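Local structure of gamma-hexachlorocyclohexane dehydrochlorinase (Novosphingobium barchaimii LL02, 5KVB) at residues Leu11-Leu14 against Ala15-Ala19; Asp22-Ser25 against Asp26-Gly30; Asp65-Asn69 against Val70-Arg74. The protein probably catalyses two successive dehydrochlorinations of the pollutant gamma-hexachlorocyclohexane (lindane), converting it through gamma-pentachlorocyclohexene to 1,3,4,6-tetrachloro-1,4-cyclohexadiene. All coordinates share one frame; numbering follows the deposited sequence. Where two conformers were deposited one is given.

Interaction 1. Residues Leu11-Leu14 against Ala15-Ala19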
ATOM      1  N   LEU A  11       3.251  -5.048 -24.121  1.00  9.31           N
ATOM      2  CA  LEU A  11       4.061  -5.986 -23.353  1.00  7.56           C
ATOM      3  C   LEU A  11       5.281  -5.277 -22.777  1.00  9.30           C
ATOM      4  O   LEU A  11       5.555  -5.385 -21.584  1.00  8.59           O
ATOM      5  CB  LEU A  11       4.484  -7.185 -24.212  1.00 10.13           C
ATOM      6  CG  LEU A  11       5.308  -8.241 -23.476  1.00 11.86           C
ATOM      7  CD1 LEU A  11       4.573  -8.770 -22.232  1.00 14.57           C
ATOM      8  CD2 LEU A  11       5.690  -9.391 -24.409  1.00 14.07           C
ATOM      9  N   ASP A  12       5.999  -4.525 -23.601  1.00  9.40           N
ATOM     10  CA  ASP A  12       7.162  -3.783 -23.108  1.00  9.52           C
ATOM     11  C   ASP A  12       6.785  -2.785 -22.018  1.00  8.61           C
ATOM     12  O   ASP A  12       7.500  -2.631 -21.026  1.00  9.07           O
ATOM     13  CB  ASP A  12       7.856  -3.037 -24.251  1.00 13.10           C
ATOM     14  CG  ASP A  12       9.078  -2.263 -23.777  1.00 12.90           C
ATOM     15  OD1 ASP A  12       9.987  -2.892 -23.198  1.00 19.81           O
ATOM     16  OD2 ASP A  12       9.103  -1.034 -23.964  1.00 16.32           O
ATOM     17  N   ARG A  13       5.672  -2.087 -22.204  1.00  6.90           N
ATOM     18  CA  ARG A  13       5.212  -1.109 -21.225  1.00  7.37           C
ATOM     19  C   ARG A  13       4.908  -1.778 -19.878  1.00  6.61           C
ATOM     20  O   ARG A  13       5.298  -1.266 -18.808  1.00  6.53           O
ATOM     21  CB  ARG A  13       3.981  -0.369 -21.750  1.00 13.15           C
ATOM     22  CG  ARG A  13       3.556   0.809 -20.904  1.00 13.18           C
ATOM     23  CD  ARG A  13       2.440   1.608 -21.580  1.00 16.73           C
ATOM     24  NE  ARG A  13       1.307   0.758 -21.931  1.00 24.72           N
ATOM     25  CZ  ARG A  13       0.299   0.477 -21.111  1.00 23.05           C
ATOM     26  NH1 ARG A  13       0.273   0.984 -19.886  1.00 31.06           N
ATOM     27  NH2 ARG A  13      -0.684  -0.315 -21.517  1.00 31.07           N
ATOM     28  N   LEU A  14       4.230  -2.921 -19.923  1.00  6.50           N
ATOM     29  CA  LEU A  14       3.900  -3.632 -18.687  1.00  5.26           C
ATOM     30  C   LEU A  14       5.159  -4.188 -18.019  1.00  5.71           C
ATOM     31  O   LEU A  14       5.298  -4.118 -16.794  1.00  4.90           O
ATOM     32  CB  LEU A  14       2.896  -4.748 -18.974  1.00  6.65           C
ATOM     33  CG  LEU A  14       1.511  -4.261 -19.409  1.00  6.80           C
ATOM     34  CD1 LEU A  14       0.678  -5.426 -19.919  1.00 10.31           C
ATOM     35  CD2 LEU A  14       0.799  -3.574 -18.244  1.00  9.36           C
ATOM     36  N   ALA A  15       6.095  -4.715 -18.807  1.00  4.97           N
ATOM     37  CA  ALA A  15       7.345  -5.220 -18.240  1.00  5.56           C
ATOM     38  C   ALA A  15       8.165  -4.092 -17.606  1.00  5.30           C
ATOM     39  O   ALA A  15       8.742  -4.264 -16.519  1.00  5.83           O
ATOM     40  CB  ALA A  15       8.153  -5.949 -19.316  1.00  7.02           C
ATOM     41  N   SER A  16       8.167  -2.927 -18.247  1.00  4.22           N
ATOM     42  CA  SER A  16       8.868  -1.764 -17.708  1.00  5.89           C
ATOM     43  C   SER A  16       8.252  -1.304 -16.392  1.00  4.17           C
ATOM     44  O   SER A  16       8.977  -1.063 -15.413  1.00  5.46           O
ATOM     45  CB  SER A  16       8.875  -0.607 -18.715  1.00  5.12           C
ATOM     46  OG  SER A  16       9.653  -0.939 -19.869  1.00  6.76           O
ATOM     47  N   ARG A  17       6.926  -1.212 -16.352  1.00  4.07           N
ATOM     48  CA  ARG A  17       6.245  -0.834 -15.110  1.00  4.70           C
ATOM     49  C   ARG A  17       6.572  -1.806 -13.981  1.00  4.23           C
ATOM     50  O   ARG A  17       6.810  -1.375 -12.853  1.00  4.85           O
ATOM     51  CB  ARG A  17       4.723  -0.756 -15.331  1.00  5.53           C
ATOM     52  CG  ARG A  17       4.281   0.444 -16.185  1.00  6.46           C
ATOM     53  CD  ARG A  17       2.823   0.355 -16.632  1.00  9.31           C
ATOM     54  NE  ARG A  17       1.879   0.211 -15.520  1.00 10.72           N
ATOM     55  CZ  ARG A  17       0.959   1.104 -15.169  1.00  9.97           C
ATOM     56  NH1 ARG A  17       0.850   2.256 -15.820  1.00 13.90           N
ATOM     57  NH2 ARG A  17       0.135   0.833 -14.156  1.00  7.14           N
ATOM     58  N   ALA A  18       6.604  -3.108 -14.263  1.00  3.33           N
ATOM     59  CA  ALA A  18       6.928  -4.087 -13.226  1.00  4.43           C
ATOM     60  C   ALA A  18       8.355  -3.920 -12.710  1.00  4.17           C
ATOM     61  O   ALA A  18       8.603  -3.968 -11.501  1.00  5.13           O
ATOM     62  CB  ALA A  18       6.700  -5.509 -13.757  1.00  6.78           C
ATOM     63  N   ALA A  19       9.296  -3.705 -13.622  1.00  4.08           N
ATOM     64  CA  ALA A  19      10.683  -3.505 -13.228  1.00  4.24           C
ATOM     65  C   ALA A  19      10.806  -2.263 -12.340  1.00  3.91           C
ATOM     66  O   ALA A  19      11.528  -2.280 -11.330  1.00  5.33           O
ATOM     67  CB  ALA A  19      11.569  -3.384 -14.450  1.00  6.29           C
TER
HETATM   68  O   HOH W   1       1.637   3.350 -18.615  1.00 16.31           O

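Interaction 2. Residues Asp22-Ser25 against Asp26-Gly30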
ATOM      1  N   ASP A  22       9.361  -2.749  -8.840  1.00  4.75           N
ATOM      2  CA  ASP A  22      10.350  -3.487  -8.049  1.00  4.71           C
ATOM      3  C   ASP A  22      11.520  -2.594  -7.582  1.00  5.38           C
ATOM      4  O   ASP A  22      11.957  -2.705  -6.431  1.00  5.82           O
ATOM      5  CB  ASP A  22      10.904  -4.695  -8.836  1.00  4.96           C
ATOM      6  CG  ASP A  22       9.901  -5.841  -8.988  1.00  7.19           C
ATOM      7  OD1 ASP A  22       8.863  -5.859  -8.309  1.00  7.53           O
ATOM      8  OD2 ASP A  22      10.196  -6.741  -9.807  1.00 10.01           O
ATOM      9  N   LEU A  23      12.027  -1.710  -8.444  1.00  6.00           N
ATOM     10  CA  LEU A  23      13.093  -0.777  -8.029  1.00  5.52           C
ATOM     11  C   LEU A  23      12.653   0.042  -6.829  1.00  6.03           C
ATOM     12  O   LEU A  23      13.402   0.213  -5.849  1.00  6.63           O
ATOM     13  CB  LEU A  23      13.480   0.173  -9.178  1.00  6.60           C
ATOM     14  CG  LEU A  23      14.199  -0.463 -10.371  1.00  5.33           C
ATOM     15  CD1 LEU A  23      14.229   0.532 -11.526  1.00  7.89           C
ATOM     16  CD2 LEU A  23      15.631  -0.871  -9.998  1.00  7.52           C
ATOM     17  N   TYR A  24      11.432   0.566  -6.917  1.00  4.31           N
ATOM     18  CA  TYR A  24      10.918   1.457  -5.894  1.00  4.82           C
ATOM     19  C   TYR A  24      10.697   0.724  -4.567  1.00  6.27           C
ATOM     20  O   TYR A  24      11.103   1.210  -3.508  1.00  6.27           O
ATOM     21  CB  TYR A  24       9.639   2.111  -6.389  1.00  7.68           C
ATOM     22  CG  TYR A  24       9.063   3.154  -5.465  1.00  8.08           C
ATOM     23  CD1 TYR A  24       9.522   4.470  -5.475  1.00  6.47           C
ATOM     24  CD2 TYR A  24       8.060   2.819  -4.585  1.00  6.90           C
ATOM     25  CE1 TYR A  24       8.964   5.427  -4.628  1.00  6.78           C
ATOM     26  CE2 TYR A  24       7.510   3.760  -3.738  1.00  8.33           C
ATOM     27  CZ  TYR A  24       7.953   5.046  -3.769  1.00  8.82           C
ATOM     28  OH  TYR A  24       7.384   5.961  -2.917  1.00  8.92           O
ATOM     29  N   SER A  25      10.074  -0.448  -4.602  1.00  5.77           N
ATOM     30  CA  SER A  25       9.950  -1.217  -3.372  1.00  5.32           C
ATOM     31  C   SER A  25      11.322  -1.611  -2.812  1.00  5.16           C
ATOM     32  O   SER A  25      11.497  -1.617  -1.585  1.00  5.00           O
ATOM     33  CB  SER A  25       9.079  -2.449  -3.600  1.00  4.87           C
ATOM     34  OG  SER A  25       7.717  -2.045  -3.727  1.00  7.11           O
ATOM     35  N   ASP A  26      12.286  -1.899  -3.685  1.00  5.67           N
ATOM     36  CA  ASP A  26      13.644  -2.257  -3.249  1.00  5.89           C
ATOM     37  C   ASP A  26      14.317  -1.095  -2.499  1.00  8.88           C
ATOM     38  O   ASP A  26      15.078  -1.332  -1.563  1.00  7.06           O
ATOM     39  CB  ASP A  26      14.521  -2.692  -4.440  1.00  4.61           C
ATOM     40  CG  ASP A  26      14.268  -4.132  -4.878  1.00  7.02           C
ATOM     41  OD1 ASP A  26      13.567  -4.876  -4.148  1.00  8.12           O
ATOM     42  OD2 ASP A  26      14.782  -4.527  -5.952  1.00  8.52           O
ATOM     43  N   GLN A  27      14.012   0.147  -2.880  1.00  4.40           N
ATOM     44  CA  GLN A  27      14.527   1.296  -2.142  1.00  5.15           C
ATOM     45  C   GLN A  27      14.008   1.273  -0.706  1.00  6.16           C
ATOM     46  O   GLN A  27      14.777   1.403   0.249  1.00  6.96           O
ATOM     47  CB  GLN A  27      14.139   2.614  -2.834  1.00  5.30           C
ATOM     48  CG  GLN A  27      14.924   3.862  -2.344  1.00  6.34           C
ATOM     49  CD  GLN A  27      14.414   4.463  -1.039  1.00  8.32           C
ATOM     50  OE1 GLN A  27      13.296   4.200  -0.615  1.00 12.40           O
ATOM     51  NE2 GLN A  27      15.241   5.298  -0.409  1.00 12.19           N
ATOM     52  N   LEU A  28      12.700   1.106  -0.553  0.53  4.97           N
ATOM     53  CA  LEU A  28      12.092   1.130   0.778  0.53  6.53           C
ATOM     54  C   LEU A  28      12.573  -0.045   1.633  0.53  6.87           C
ATOM     55  O   LEU A  28      12.952   0.134   2.795  0.53  6.70           O
ATOM     56  CB  LEU A  28      10.562   1.118   0.676  0.53  6.25           C
ATOM     57  CG  LEU A  28       9.864   2.469   0.476  0.53  7.91           C
ATOM     58  CD1 LEU A  28      10.191   3.082  -0.875  0.53  6.84           C
ATOM     59  CD2 LEU A  28       8.357   2.356   0.652  0.53  7.26           C
ATOM     60  N   ILE A  29      12.553  -1.244   1.061  1.00  5.49           N
ATOM     61  CA  ILE A  29      12.983  -2.448   1.781  1.00  5.64           C
ATOM     62  C   ILE A  29      14.476  -2.371   2.146  1.00  7.60           C
ATOM     63  O   ILE A  29      14.875  -2.704   3.266  1.00  8.35           O
ATOM     64  CB  ILE A  29      12.697  -3.721   0.935  1.00  4.56           C
ATOM     65  CG1 ILE A  29      11.186  -3.930   0.755  1.00  5.57           C
ATOM     66  CG2 ILE A  29      13.294  -4.973   1.582  1.00  7.26           C
ATOM     67  CD1 ILE A  29      10.833  -4.848  -0.412  1.00  7.52           C
ATOM     68  N   GLY A  30      15.295  -1.883   1.222  1.00  7.05           N
ATOM     69  CA  GLY A  30      16.729  -1.774   1.473  1.00  6.34           C
ATOM     70  C   GLY A  30      17.035  -0.824   2.615  1.00  7.99           C
ATOM     71  O   GLY A  30      17.864  -1.127   3.474  1.00  9.33           O
TER

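Interaction 3. Residues Asp65-Asn69 against Val70-Arg74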
ATOM      1  N   ASP A  65      26.210   6.065   1.701  1.00 13.36           N
ATOM      2  CA  ASP A  65      26.769   7.108   2.560  1.00 15.45           C
ATOM      3  C   ASP A  65      25.667   7.831   3.338  1.00 15.19           C
ATOM      4  O   ASP A  65      25.776   8.054   4.546  1.00 14.74           O
ATOM      5  CB  ASP A  65      27.563   8.108   1.721  1.00 14.50           C
ATOM      6  CG  ASP A  65      28.357   9.079   2.569  1.00 30.67           C
ATOM      7  OD1 ASP A  65      28.991   8.630   3.551  1.00 26.77           O
ATOM      8  OD2 ASP A  65      28.348  10.285   2.254  1.00 35.22           O
ATOM      9  N   LEU A  66      24.598   8.190   2.641  1.00 12.95           N
ATOM     10  CA  LEU A  66      23.469   8.869   3.260  1.00 12.60           C
ATOM     11  C   LEU A  66      22.841   8.041   4.374  1.00 14.67           C
ATOM     12  O   LEU A  66      22.588   8.556   5.463  1.00 14.44           O
ATOM     13  CB  LEU A  66      22.405   9.206   2.204  1.00 11.55           C
ATOM     14  CG  LEU A  66      21.076   9.767   2.735  1.00 13.22           C
ATOM     15  CD1 LEU A  66      21.303  11.092   3.473  1.00 14.32           C
ATOM     16  CD2 LEU A  66      20.070   9.928   1.601  1.00 15.49           C
ATOM     17  N   VAL A  67      22.571   6.764   4.118  1.00 11.31           N
ATOM     18  CA  VAL A  67      21.888   5.988   5.146  1.00 12.48           C
ATOM     19  C   VAL A  67      22.844   5.600   6.287  1.00 15.93           C
ATOM     20  O   VAL A  67      22.467   5.690   7.454  1.00 14.94           O
ATOM     21  CB  VAL A  67      21.185   4.740   4.564  1.00 14.08           C
ATOM     22  CG1 VAL A  67      20.028   5.170   3.676  1.00 15.30           C
ATOM     23  CG2 VAL A  67      22.147   3.865   3.785  1.00 14.16           C
ATOM     24  N   ASN A  68      24.089   5.234   5.989  1.00 14.92           N
ATOM     25  CA  ASN A  68      25.011   4.854   7.070  1.00 14.66           C
ATOM     26  C   ASN A  68      25.447   6.001   7.984  1.00 20.60           C
ATOM     27  O   ASN A  68      25.698   5.782   9.179  1.00 17.84           O
ATOM     28  CB  ASN A  68      26.264   4.187   6.500  1.00 14.82           C
ATOM     29  CG  ASN A  68      26.074   2.708   6.254  1.00 16.60           C
ATOM     30  OD1 ASN A  68      26.002   1.911   7.189  1.00 20.75           O
ATOM     31  ND2 ASN A  68      26.003   2.327   4.988  1.00 17.82           N
ATOM     32  N   ASN A  69      25.546   7.210   7.437  1.00 17.53           N
ATOM     33  CA  ASN A  69      26.129   8.333   8.177  1.00 15.07           C
ATOM     34  C   ASN A  69      25.122   9.375   8.671  1.00 21.10           C
ATOM     35  O   ASN A  69      25.352  10.023   9.691  1.00 28.55           O
ATOM     36  CB  ASN A  69      27.189   9.024   7.311  1.00 18.21           C
ATOM     37  CG  ASN A  69      28.353   8.112   6.977  1.00 17.45           C
ATOM     38  OD1 ASN A  69      28.924   7.462   7.852  1.00 27.45           O
ATOM     39  ND2 ASN A  69      28.702   8.052   5.700  1.00 24.40           N
ATOM     40  N   VAL A  70      24.017   9.543   7.954  1.00 14.22           N
ATOM     41  CA  VAL A  70      23.021  10.539   8.334  1.00 18.85           C
ATOM     42  C   VAL A  70      21.750   9.892   8.884  1.00 24.43           C
ATOM     43  O   VAL A  70      21.301  10.246   9.969  1.00 21.84           O
ATOM     44  CB  VAL A  70      22.648  11.461   7.148  1.00 19.05           C
ATOM     45  CG1 VAL A  70      21.649  12.515   7.588  1.00 26.33           C
ATOM     46  CG2 VAL A  70      23.888  12.117   6.565  1.00 21.50           C
ATOM     47  N   VAL A  71      21.171   8.941   8.155  1.00 15.51           N
ATOM     48  CA  VAL A  71      19.848   8.444   8.528  1.00 17.52           C
ATOM     49  C   VAL A  71      19.873   7.366   9.610  1.00 15.11           C
ATOM     50  O   VAL A  71      19.297   7.567  10.685  1.00 15.32           O
ATOM     51  CB  VAL A  71      19.091   7.904   7.304  1.00 15.40           C
ATOM     52  CG1 VAL A  71      17.718   7.401   7.717  1.00 12.07           C
ATOM     53  CG2 VAL A  71      18.961   8.999   6.251  1.00 20.23           C
ATOM     54  N   TRP A  72      20.522   6.234   9.347  1.00 13.49           N
ATOM     55  CA  TRP A  72      20.473   5.105  10.283  1.00 15.11           C
ATOM     56  C   TRP A  72      20.970   5.452  11.703  1.00 16.62           C
ATOM     57  O   TRP A  72      20.369   5.002  12.675  1.00 16.97           O
ATOM     58  CB  TRP A  72      21.245   3.890   9.730  1.00 11.66           C
ATOM     59  CG  TRP A  72      20.571   3.214   8.518  1.00 14.32           C
ATOM     60  CD1 TRP A  72      19.266   3.340   8.137  1.00 13.53           C
ATOM     61  CD2 TRP A  72      21.176   2.320   7.565  1.00 17.48           C
ATOM     62  NE1 TRP A  72      19.021   2.589   7.011  1.00 15.37           N
ATOM     63  CE2 TRP A  72      20.177   1.956   6.638  1.00 14.09           C
ATOM     64  CE3 TRP A  72      22.465   1.800   7.401  1.00 17.41           C
ATOM     65  CZ2 TRP A  72      20.423   1.089   5.570  1.00 19.00           C
ATOM     66  CZ3 TRP A  72      22.707   0.937   6.338  1.00 17.92           C
ATOM     67  CH2 TRP A  72      21.691   0.594   5.438  1.00 17.87           C
ATOM     68  N   PRO A  73      22.040   6.263  11.844  1.00 14.49           N
ATOM     69  CA  PRO A  73      22.422   6.575  13.237  1.00 14.34           C
ATOM     70  C   PRO A  73      21.366   7.360  14.018  1.00 15.16           C
ATOM     71  O   PRO A  73      21.403   7.347  15.258  1.00 18.00           O
ATOM     72  CB  PRO A  73      23.692   7.417  13.078  1.00 14.99           C
ATOM     73  CG  PRO A  73      24.234   7.062  11.749  1.00 16.76           C
ATOM     74  CD  PRO A  73      23.035   6.768  10.882  1.00 16.54           C
ATOM     75  N   ARG A  74      20.450   8.034  13.329  1.00 13.84           N
ATOM     76  CA  ARG A  74      19.421   8.818  14.006  1.00 16.06           C
ATOM     77  C   ARG A  74      18.265   7.969  14.526  1.00 12.33           C
ATOM     78  O   ARG A  74      17.472   8.452  15.323  1.00 12.38           O
ATOM     79  CB  ARG A  74      18.845   9.891  13.083  1.00 20.05           C
ATOM     80  CG  ARG A  74      19.781  11.019  12.698  1.00 28.26           C
ATOM     81  CD  ARG A  74      19.112  11.857  11.616  1.00 32.22           C
ATOM     82  NE  ARG A  74      19.865  13.058  11.269  1.00 48.09           N
ATOM     83  CZ  ARG A  74      19.528  13.882  10.282  1.00 43.04           C
ATOM     84  NH1 ARG A  74      18.454  13.629   9.543  1.00 46.78           N
ATOM     85  NH2 ARG A  74      20.264  14.956  10.031  1.00 42.22           N
TER

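Interaction 1. Residues Leu11-Leu14 against Ala15-Ala19
Arg17 folds back along the helix over the carbonyl of Arg13, one turn earlier, and the two arginine side chains run side by side in the same direction. The backbone N of Arg17 donates to Arg13 O at 2.9 Å, a regular i to i+4 helical bond. With CG turned beside the backbone N (chi1 -71°), the aliphatic part of the chain lies over that same oxygen. CB touches both Arg13 O and Leu14 O; CG comes closest, 3.3 Å from Arg13 O; CD still grazes Arg13 O and also lies 4.2 Å from Arg13 NH1. A bend at chi3 then carries the guanidinium beside that of Arg13, the two planes standing 78° apart. Arg13 NH1 and Arg17 NH1 are 4.3 Å from each other and share a water, which accepts from Arg13 NH1 at 3.0 Å and from Arg17 NH1 at 3.1 Å, probably easing the approach of like charges. Arg17 NH1 also forms a salt bridge to Asp22 of the third subunit, while Arg13 NH2 pairs with Asp10 of its own chain.

Asp12 O is gripped twice: Ser16 N and Ser16 OG reach it from opposite faces of the carbonyl plane, OG at 3.0 Å and well above that plane. The Asp12 carboxylate turns instead to a salt bridge with Arg126. Ala15 and Ala18 continue the helical bonding through their backbone N atoms, bonding to Leu11 O and Leu14 O.

This is the outer part of helix 10-33 in an NTF2-like fold. Its Arg13, Ser16 and Arg17 side lies on Phe89 of strand 75-89, whereas Leu14 packs on Leu14 of the second subunit and Ala18 of the third, placing the helix at the trimer interface.

Interaction 2. Residues Asp22-Ser25 against Asp26-Gly30
Tyr24 and Leu28, one turn apart, supply the aromatic contact. In the Leu28 conformer described, one of two deposited, CD1 stands over one face of the Tyr24 ring, 4.2 Å from its centroid and 20° off the normal, displaced toward the CE2 rim: a CH-pi contact that is tentative, resting on this conformer. The tyrosine reaches it because CG points opposite the backbone N (chi1 -175°).

The helical bonds form the second group. Ile29 N meets Ser25 O at 2.9 Å and almost straight; Asp26 N takes Asp22 O and Gln27 N takes Leu23 O. Tyr24 O holds Leu28 N and Gln27 N only by weak bonds.

Side-chain carbons lie against the carbonyls of the previous turn: Ile29 CG1 is 3.3 Å from Ser25 O, and the carboxylate carbon Asp26 CG 3.1 Å from Asp22 O. The Asp26 carboxylate pairs with Arg38 and with Arg86 of the second subunit, that of Asp22 with Arg17 of the second subunit.

Helix 10-33 lies against the curved sheet of the NTF2-like cone: Leu23 packs on Phe133 of strand 130-145, Tyr24 on Tyr120 of strand 113-127, and Leu28, in this conformer, on His80 of strand 75-89, the probable proton acceptor.

Interaction 3. Residues Asp65-Asn69 against Val70-Arg74
Val67 sits as a branched knob over one face of the Trp72 indole. Its CB stands above the centre of the ring system, 3.6 Å from Trp72 CE2, and its CG2 lies over the six-membered ring, 3.7 Å from the centroid and only 12° off the normal, a CH-pi contact. The two side chains run side by side; Trp72 CG, turned beside its own backbone N (chi1 -70°), lays the indole back along the preceding turn, and Trp72 NE1 is hydrogen-bonded to Val31 O. Asn68 lies at the rim: its OD1 comes to the edge of the ring, near its plane, 3.5 Å from Trp72 CZ3, with the amide turned 81° against the indole. Asn68 ND2 is hydrogen-bonded to Glu36 OE2 and Leu64 O. Replacing Trp72 by an alanine would probably leave Val67 without the flat surface it rests on, open a gap beside Asn68 and leave Val31 O without this donor.

The backbone beneath is a wider pi-type turn in the last part of helix 59-71, which leads into strand 75-89 of the NTF2-like sheet. Val71 N bonds to Leu66 O at 3.1 Å, in the carbonyl plane, and Val70 N reaches the same oxygen at 3.0 Å from above that plane. Trp72 N follows with an i to i+5 bond of 2.8 Å to Val67 O.

Further round the helix, Leu66 crosses the two valines that follow: its CD1 meets Val70 CB at 3.9 Å, and its CG leans toward Val71 CG2. Leu66 also packs on Tyr57, Trp49 and Val51 of the short strands. Pro73, which has no N-H to offer, instead presses its CG against Asn68 O at 3.2 Å, and its CD lies near both Asn68 O and Val67 O.

How the interactions relate
Interactions 1 and 2 are successive parts of helix 10-33, their centres about 17 Å apart; interaction 3 belongs to helix 59-71, across the chain's centre from interaction 1. Partly buried, 11-19 combines arginines, a bridging water and a salt bridge to one other subunit with apolar packing between subunits. Deeper in, 22-30 is buried near the probable catalytic residues, with an apolar face turned to the sheet and acidic groups paired with arginines of its own and a neighbouring chain. Residues 65-74, partly buried, touch no other chain of the assembly: apolar residues dominate, and pi-type i to i+5 bonds join the regular helical ones. Trp72 CZ2 packs on Gly30 O at 4.0 Å, joining interactions 2 and 3.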